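Local coordinates for protein Asp/Glu-specific dipeptidyl-peptidase (Flavobacterium psychrophilum, PDB 5JXF) that removes dipeptides from the N-terminus of oligopeptides as a serine peptidase, with strict specificity for aspartate or glutamate at the P1 position, at residues N655-T658 and G659-G663. Numbering follows the deposited sequence.
With ASP (aspartic acid), chain F.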
loop_
_atom_site.group_PDB
_atom_site.type_symbol
_atom_site.label_atom_id
_atom_site.label_comp_id
_atom_site.label_asym_id
_atom_site.label_seq_id
_atom_site.Cartn_x
_atom_site.Cartn_y
_atom_site.Cartn_z
ATOM N N ASN A 655 3.185 -2.624 23.283
ATOM C CA ASN A 655 2.989 -3.842 24.065
ATOM C C ASN A 655 3.378 -5.078 23.262
ATOM O O ASN A 655 3.094 -5.178 22.079
ATOM C CB ASN A 655 1.535 -3.968 24.525
ATOM C CG ASN A 655 1.028 -2.729 25.212
ATOM O OD1 ASN A 655 1.345 -2.477 26.370
ATOM N ND2 ASN A 655 0.200 -1.960 24.511
ATOM N N HIS A 656 4.016 -6.034 23.920
ATOM C CA HIS A 656 4.453 -7.246 23.252
ATOM C C HIS A 656 3.387 -8.321 23.384
ATOM O O HIS A 656 3.140 -8.822 24.480
ATOM C CB HIS A 656 5.781 -7.723 23.847
ATOM C CG HIS A 656 6.423 -8.852 23.097
ATOM N ND1 HIS A 656 7.535 -9.522 23.568
ATOM C CD2 HIS A 656 6.111 -9.433 21.914
ATOM C CE1 HIS A 656 7.876 -10.464 22.710
ATOM N NE2 HIS A 656 7.026 -10.436 21.700
ATOM N N THR A 657 2.773 -8.681 22.262
ATOM C CA THR A 657 1.710 -9.683 22.215
ATOM C C THR A 657 1.979 -10.784 21.201
ATOM O O THR A 657 2.925 -10.698 20.421
ATOM C CB THR A 657 0.352 -9.041 21.855
ATOM O OG1 THR A 657 0.494 -8.299 20.641
ATOM C CG2 THR A 657 -0.123 -8.104 22.961
ATOM N N THR A 658 1.132 -11.810 21.199
ATOM C CA THR A 658 1.203 -12.857 20.177
ATOM C C THR A 658 -0.186 -13.507 20.129
ATOM O O THR A 658 -1.079 -13.076 20.853
ATOM C CB THR A 658 2.359 -13.874 20.474
ATOM O OG1 THR A 658 2.539 -14.789 19.379
ATOM C CG2 THR A 658 2.097 -14.650 21.746
ATOM N N GLY A 659 -0.384 -14.517 19.283
ATOM C CA GLY A 659 -1.666 -15.201 19.226
ATOM C C GLY A 659 -2.022 -15.751 20.630
ATOM O O GLY A 659 -1.159 -16.305 21.313
ATOM N N GLY A 660 -3.269 -15.581 21.047
ATOM C CA GLY A 660 -3.668 -15.834 22.424
ATOM C C GLY A 660 -4.044 -14.546 23.136
ATOM O O GLY A 660 -4.901 -14.547 24.029
ATOM N N ASN A 661 -3.405 -13.450 22.720
ATOM C CA ASN A 661 -3.665 -12.133 23.270
ATOM C C ASN A 661 -4.864 -11.509 22.606
ATOM O O ASN A 661 -5.292 -10.427 23.002
ATOM C CB ASN A 661 -2.477 -11.199 23.086
ATOM C CG ASN A 661 -1.542 -11.184 24.270
ATOM O OD1 ASN A 661 -0.326 -11.282 24.108
ATOM N ND2 ASN A 661 -2.100 -11.054 25.477
ATOM N N SER A 662 -5.392 -12.177 21.585
ATOM C CA SER A 662 -6.672 -11.765 21.023
ATOM C C SER A 662 -7.699 -11.632 22.117
ATOM O O SER A 662 -7.927 -12.581 22.898
ATOM C CB SER A 662 -7.186 -12.750 19.981
ATOM O OG SER A 662 -6.764 -12.369 18.687
ATOM N N GLY A 663 -8.306 -10.458 22.171
ATOM C CA GLY A 663 -9.321 -10.166 23.148
ATOM C C GLY A 663 -8.796 -9.672 24.489
ATOM O O GLY A 663 -9.580 -9.451 25.383
HETATM N N ASP F . -4.657 -12.111 16.178
HETATM C CA ASP F . -3.860 -12.849 17.164
HETATM C C ASP F . -4.665 -13.752 18.080
HETATM O O ASP F . -4.428 -13.797 19.291
HETATM C CB ASP F . -3.026 -11.872 18.011
HETATM C CG ASP F . -1.698 -11.502 17.360
HETATM O OD1 ASP F . -1.222 -12.268 16.505
HETATM O OD2 ASP F . -1.118 -10.452 17.716
HETATM O O HOH W 1 1.647 -10.660 25.897
#
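Thr658 and Asn661 close a type II beta turn in the loop between strands 648-653 and 665-667; the turn runs into Ser662, the probable nucleophile, and with it supplies what is consistent with the oxyanion hole. The turn is held twice. Asn661 N donates to Thr658 O at 3.0 Å, with the donor tilted 18° from the carbonyl plane, and in return Thr658 N reaches a lone pair of Asn661 OD1 at 3.3 Å, lying in the plane of the amide. A water within hydrogen-bonding distance of both His656 O and Asn661 OD1 (2.7 Å from the latter) bridges them; with Thr658 N, OD1 has two partners. With CG swung to a chi1 of -93°, away from a staggered position, the amide lies obliquely against Thr657, whose CG2 is 3.6 Å from Asn661 CG. An alanine in place of Asn661 would probably leave Thr658 N and the water without their shared acceptor and strip Thr657 CG2 of the amide packed against it. Thr658 OG1 is bonded to Asp688, while Ser662 OG is hydrogen-bonded to His101 NE2, consistent with a charge relay that Asp237 completes. Gly660 has a phi of 112°, at which a CB would be jammed against the carbonyl oxygen of Gly659; its N-H points to the bound aspartic acid. That ligand, also hydrogen-bonded to Arg680 NH2, a residue thought to set the P1 specificity, places its carbonyl oxygen here: Gly660 N donates to ASP O at 2.8 Å and Ser662 N to the same oxygen at 3.0 Å.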